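Local coordinates for fumarate lyase (Mesorhizobium sp., PDB 3C8T), which belongs to the fumarate lyase superfamily of mostly helical enzymes that assemble as tetramers, at residues Arg60-Glu65 with Glu85-His90; Leu120-Arg125 with Val331-Leu336. All blocks are in the same frame, centred on the assembly; numbering follows the deposited sequence.

From the N terminus, the chain runs through helices 23-43 and 49-61 before reaching interaction 1, where the end of helix 49-61 and the loop after it meet helix 80-91. This closes a short loop of 19 intervening residues, most of them helical, near one end of the elongated subunit. Helix 104-140 follows next in the chain; interaction 2 opens on it and is closed by helix 315-344, after 205 intervening residues, close to the centre of the chain. The two contacts therefore stand in series, neither nested nor crossed. Their nearest atoms are about 22 Å apart: interaction 1 joins peripheral N-terminal elements, interaction 2 two long central helices.

Interaction 1: Arg60-Glu65 with Glu85-His90; sequences RTFAPE and EQLSAH
Thr61 and His90 open a contact in the helical N-terminal part of this fumarate lyase superfamily fold, where the end of helix 49-61 and the loop leading to helix 66-76 pack on helix 80-91. Thr61 OG1 lies at the edge of the imidazole, in its plane, and hydrogen-bonds His90 NE2 at 3.0 Å. The same hydroxyl also hydrogen-bonds the backbone O of Ala58.

Phe62 supplies the apolar centre. Its CA sits over one face of the His90 ring, and with CG anti to the backbone N (chi1 174°) the phenyl ring is carried on toward helix 80-91, its edge facing the imidazole in an edge-to-face pair with planes at 60° and centroids 5.6 Å apart. Leu87 CD1 covers one phenyl face in a CH-pi contact, 4.0 Å from the ring centroid, while Pro64 N lies over the opposite face. Val31 of helix 23-43 touches both Phe62 and Leu87. Farther round the ring, Phe62 CZ meets Gln86 CB at 3.9 Å.

At Glu65, the N-cap of helix 66-76, the amide of Gln86 binds the backbone twice, which fixes its rotation; the Glu65 carboxylate instead pairs with Arg68. Gln86 NE2 donates to Glu65 O at 3.2 Å, and Glu65 N donates to Gln86 OE1 at 2.8 Å, in the carbonyl plane and on a lone pair.

Interaction 2: Leu120-Arg125 with Val331-Leu336; sequences LALISR and VASGIL
Ile123 reaches across to Ser333 and Leu336 where two long helices of the central bundle characteristic of the fumarate lyase superfamily run side by side. Helices 104-140 and 315-344 point the same way here, their local axes 10.0 Å apart at closest approach and inclined by 22°. The backbones come nearest at Ile123 and Ser333, whose CA atoms are 6.1 Å apart.

From its CB, which does not itself touch the other segment, the Ile123 side chain divides. The shorter branch ends at CG2, whose nearest partner in segment 331-336 is Leu336 CD1, at the looser distance of 4.4 Å. The longer branch takes the other course: CG1 is anti to the carbonyl carbon (chi1 -66°), and a second turn about the CB-CG1 bond (chi2 -61°) sends CD1 across the gap between the helices. CD1 makes the closest contacts of Ile123 with segment 331-336. This terminal methyl lies 4.0 Å from Ser333 N and 4.1 Å from Ser333 CB, so it rests against both the main chain and the side chain of Ser333. It also meets Leu336 CD1, one helical turn farther on, at 4.0 Å, where the two side chains cross at about a right angle.

Around this point Met17 of helix 15-20 touches Ile123, Leu122 and Ser333, Leu178 of helix 160-185 packs on Ile123, and Val241 and Leu245 of helix 229-255 pack on Leu336. The buried hydroxyl of Ser333 is hydrogen-bonded to Asp14 OD2 and to Arg126 NE. Leu122 offers it apolar contact: Leu122 CG and CD2 both lie 3.8 Å from Ser333 OG.

Interaction 1: Arg60-Glu65 with Glu85-His90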
loop_
_atom_site.group_PDB
_atom_site.type_symbol
_atom_site.label_atom_id
_atom_site.label_comp_id
_atom_site.label_asym_id
_atom_site.label_seq_id
_atom_site.Cartn_x
_atom_site.Cartn_y
_atom_site.Cartn_z
ATOM N N ARG A 60 39.871 -20.112 1.223
ATOM C CA ARG A 60 39.948 -20.585 2.640
ATOM C C ARG A 60 40.651 -19.552 3.523
ATOM O O ARG A 60 40.240 -19.325 4.665
ATOM C CB ARG A 60 40.643 -21.943 2.785
ATOM C CG ARG A 60 39.945 -23.084 2.071
ATOM C CD ARG A 60 40.635 -24.400 2.308
ATOM N NE ARG A 60 40.377 -24.923 3.642
ATOM C CZ ARG A 60 41.104 -25.869 4.237
ATOM N NH1 ARG A 60 42.178 -26.382 3.641
ATOM N NH2 ARG A 60 40.763 -26.290 5.448
ATOM N N THR A 61 41.670 -18.888 2.965
ATOM C CA THR A 61 42.462 -17.904 3.717
ATOM C C THR A 61 42.041 -16.453 3.476
ATOM O O THR A 61 42.571 -15.544 4.113
ATOM C CB THR A 61 44.004 -18.089 3.466
ATOM O OG1 THR A 61 44.291 -18.051 2.057
ATOM C CG2 THR A 61 44.493 -19.457 4.021
ATOM N N PHE A 62 41.090 -16.239 2.555
ATOM C CA PHE A 62 40.749 -14.880 2.074
ATOM C C PHE A 62 39.910 -14.121 3.071
ATOM O O PHE A 62 38.913 -14.642 3.577
ATOM C CB PHE A 62 40.050 -14.906 0.691
ATOM C CG PHE A 62 39.558 -13.549 0.206
ATOM C CD1 PHE A 62 40.435 -12.489 0.011
ATOM C CD2 PHE A 62 38.205 -13.340 -0.065
ATOM C CE1 PHE A 62 39.971 -11.260 -0.422
ATOM C CE2 PHE A 62 37.741 -12.103 -0.512
ATOM C CZ PHE A 62 38.619 -11.076 -0.692
ATOM N N ALA A 63 40.305 -12.880 3.336
ATOM C CA ALA A 63 39.547 -12.002 4.196
ATOM C C ALA A 63 39.365 -10.672 3.481
ATOM O O ALA A 63 40.325 -9.913 3.346
ATOM C CB ALA A 63 40.282 -11.792 5.532
ATOM N N PRO A 64 38.117 -10.357 3.058
ATOM C CA PRO A 64 37.874 -9.143 2.274
ATOM C C PRO A 64 38.274 -7.890 3.032
ATOM O O PRO A 64 38.243 -7.869 4.261
ATOM C CB PRO A 64 36.364 -9.149 2.068
ATOM C CG PRO A 64 35.835 -10.020 3.184
ATOM C CD PRO A 64 36.871 -11.083 3.342
ATOM N N GLU A 65 38.650 -6.864 2.277
ATOM C CA GLU A 65 38.921 -5.558 2.813
ATOM C C GLU A 65 37.644 -4.728 2.673
ATOM O O GLU A 65 37.410 -4.097 1.634
ATOM C CB GLU A 65 40.065 -4.954 2.005
ATOM C CG GLU A 65 41.076 -4.232 2.829
ATOM C CD GLU A 65 42.442 -4.244 2.174
ATOM O OE1 GLU A 65 42.917 -5.346 1.790
ATOM O OE2 GLU A 65 43.026 -3.140 2.022
ATOM N N GLU A 85 38.137 -8.663 -7.855
ATOM C CA GLU A 85 39.467 -8.093 -7.947
ATOM C C GLU A 85 40.267 -8.422 -6.672
ATOM O O GLU A 85 41.401 -8.877 -6.760
ATOM C CB GLU A 85 39.392 -6.582 -8.191
ATOM C CG GLU A 85 38.883 -6.164 -9.607
ATOM C CD GLU A 85 38.379 -4.690 -9.660
ATOM O OE1 GLU A 85 37.436 -4.369 -10.466
ATOM O OE2 GLU A 85 38.922 -3.848 -8.879
ATOM N N GLN A 86 39.676 -8.218 -5.494
ATOM C CA GLN A 86 40.384 -8.522 -4.247
ATOM C C GLN A 86 40.692 -10.023 -4.193
ATOM O O GLN A 86 41.803 -10.435 -3.893
ATOM C CB GLN A 86 39.588 -8.070 -3.016
ATOM C CG GLN A 86 39.413 -6.537 -2.838
ATOM C CD GLN A 86 38.869 -6.184 -1.458
ATOM O OE1 GLN A 86 39.038 -6.961 -0.515
ATOM N NE2 GLN A 86 38.233 -5.008 -1.322
ATOM N N LEU A 87 39.722 -10.856 -4.535
ATOM C CA LEU A 87 39.976 -12.300 -4.528
ATOM C C LEU A 87 40.999 -12.747 -5.583
ATOM O O LEU A 87 41.763 -13.710 -5.373
ATOM C CB LEU A 87 38.669 -13.074 -4.681
ATOM C CG LEU A 87 38.726 -14.578 -4.437
ATOM C CD1 LEU A 87 39.539 -14.953 -3.173
ATOM C CD2 LEU A 87 37.326 -15.158 -4.357
ATOM N N SER A 88 41.007 -12.078 -6.735
ATOM C CA SER A 88 41.967 -12.424 -7.768
ATOM C C SER A 88 43.412 -12.141 -7.273
ATOM O O SER A 88 44.291 -13.009 -7.366
ATOM C CB SER A 88 41.660 -11.682 -9.070
ATOM O OG SER A 88 42.721 -11.839 -10.002
ATOM N N ALA A 89 43.617 -10.937 -6.747
ATOM C CA ALA A 89 44.893 -10.500 -6.192
ATOM C C ALA A 89 45.421 -11.504 -5.170
ATOM O O ALA A 89 46.594 -11.874 -5.197
ATOM C CB ALA A 89 44.734 -9.134 -5.542
ATOM N N HIS A 90 44.538 -11.969 -4.297
ATOM C CA HIS A 90 44.912 -12.902 -3.258
ATOM C C HIS A 90 45.288 -14.280 -3.796
ATOM O O HIS A 90 46.139 -14.942 -3.212
ATOM C CB HIS A 90 43.753 -13.027 -2.275
ATOM C CG HIS A 90 44.019 -13.945 -1.129
ATOM N ND1 HIS A 90 44.534 -13.502 0.068
ATOM C CD2 HIS A 90 43.810 -15.274 -0.984
ATOM C CE1 HIS A 90 44.646 -14.521 0.901
ATOM N NE2 HIS A 90 44.217 -15.610 0.285
#

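Interaction 2: Leu120-Arg125 with Val331-Leu336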
loop_
_atom_site.group_PDB
_atom_site.type_symbol
_atom_site.label_atom_id
_atom_site.label_comp_id
_atom_site.label_asym_id
_atom_site.label_seq_id
_atom_site.Cartn_x
_atom_site.Cartn_y
_atom_site.Cartn_z
ATOM N N LEU A 120 15.025 -18.515 6.175
ATOM C CA LEU A 120 13.856 -19.356 6.277
ATOM C C LEU A 120 13.997 -20.408 7.397
ATOM O O LEU A 120 12.988 -20.799 7.984
ATOM C CB LEU A 120 13.533 -20.026 4.923
ATOM C CG LEU A 120 12.785 -19.171 3.887
ATOM C CD1 LEU A 120 12.665 -19.991 2.618
ATOM C CD2 LEU A 120 11.395 -18.759 4.378
ATOM N N ALA A 121 15.219 -20.847 7.696
ATOM C CA ALA A 121 15.408 -21.800 8.812
ATOM C C ALA A 121 15.148 -21.120 10.144
ATOM O O ALA A 121 14.566 -21.729 11.059
ATOM C CB ALA A 121 16.821 -22.482 8.791
ATOM N N LEU A 122 15.542 -19.856 10.242
ATOM C CA LEU A 122 15.283 -19.080 11.443
ATOM C C LEU A 122 13.785 -18.734 11.580
ATOM O O LEU A 122 13.216 -18.827 12.674
ATOM C CB LEU A 122 16.173 -17.822 11.463
ATOM C CG LEU A 122 15.929 -16.829 12.597
ATOM C CD1 LEU A 122 15.976 -17.542 14.007
ATOM C CD2 LEU A 122 16.981 -15.693 12.501
ATOM N N ILE A 123 13.145 -18.335 10.484
ATOM C CA ILE A 123 11.687 -18.155 10.486
ATOM C C ILE A 123 10.947 -19.442 10.908
ATOM O O ILE A 123 10.054 -19.405 11.743
ATOM C CB ILE A 123 11.165 -17.684 9.092
ATOM C CG1 ILE A 123 11.681 -16.272 8.766
ATOM C CG2 ILE A 123 9.644 -17.779 9.024
ATOM C CD1 ILE A 123 11.256 -15.160 9.745
ATOM N N SER A 124 11.331 -20.578 10.335
ATOM C CA SER A 124 10.692 -21.838 10.666
ATOM C C SER A 124 10.801 -22.167 12.166
ATOM O O SER A 124 9.826 -22.589 12.801
ATOM C CB SER A 124 11.294 -22.949 9.799
ATOM O OG SER A 124 10.809 -24.210 10.205
ATOM N N ARG A 125 12.000 -21.966 12.718
ATOM C CA ARG A 125 12.315 -22.150 14.127
ATOM C C ARG A 125 11.399 -21.259 15.015
ATOM O O ARG A 125 10.882 -21.693 16.035
ATOM C CB ARG A 125 13.778 -21.713 14.281
ATOM C CG ARG A 125 14.597 -22.426 15.233
ATOM C CD ARG A 125 14.987 -21.476 16.357
ATOM N NE ARG A 125 16.121 -20.569 16.134
ATOM C CZ ARG A 125 16.261 -19.462 16.868
ATOM N NH1 ARG A 125 15.359 -19.200 17.803
ATOM N NH2 ARG A 125 17.288 -18.640 16.719
ATOM N N VAL A 331 12.334 -7.769 10.329
ATOM C CA VAL A 331 11.128 -7.373 11.053
ATOM C C VAL A 331 10.204 -8.584 11.321
ATOM O O VAL A 331 9.718 -8.763 12.444
ATOM C CB VAL A 331 10.361 -6.286 10.284
ATOM C CG1 VAL A 331 9.019 -5.978 10.994
ATOM C CG2 VAL A 331 11.225 -5.023 10.110
ATOM N N ALA A 332 9.970 -9.430 10.318
ATOM C CA ALA A 332 9.125 -10.586 10.601
ATOM C C ALA A 332 9.707 -11.517 11.673
ATOM O O ALA A 332 8.979 -12.060 12.485
ATOM C CB ALA A 332 8.787 -11.379 9.304
ATOM N N SER A 333 11.023 -11.691 11.654
ATOM C CA SER A 333 11.732 -12.444 12.664
ATOM C C SER A 333 11.637 -11.823 14.045
ATOM O O SER A 333 11.501 -12.536 15.044
ATOM C CB SER A 333 13.217 -12.584 12.269
ATOM O OG SER A 333 13.863 -13.638 12.988
ATOM N N GLY A 334 11.737 -10.498 14.122
ATOM C CA GLY A 334 11.669 -9.821 15.417
ATOM C C GLY A 334 10.308 -9.877 16.055
ATOM O O GLY A 334 10.195 -10.091 17.263
ATOM N N ILE A 335 9.257 -9.677 15.268
ATOM C CA ILE A 335 7.878 -9.810 15.814
ATOM C C ILE A 335 7.488 -11.272 16.141
ATOM O O ILE A 335 6.772 -11.515 17.140
ATOM C CB ILE A 335 6.776 -9.030 14.975
ATOM C CG1 ILE A 335 6.530 -9.660 13.610
ATOM C CG2 ILE A 335 7.165 -7.561 14.810
ATOM C CD1 ILE A 335 5.536 -8.879 12.804
ATOM N N LEU A 336 7.965 -12.246 15.346
ATOM C CA LEU A 336 7.867 -13.660 15.801
ATOM C C LEU A 336 8.575 -13.890 17.111
ATOM O O LEU A 336 8.055 -14.604 17.963
ATOM C CB LEU A 336 8.377 -14.679 14.797
ATOM C CG LEU A 336 7.456 -14.967 13.623
ATOM C CD1 LEU A 336 8.347 -15.369 12.463
ATOM C CD2 LEU A 336 6.330 -16.007 13.935
#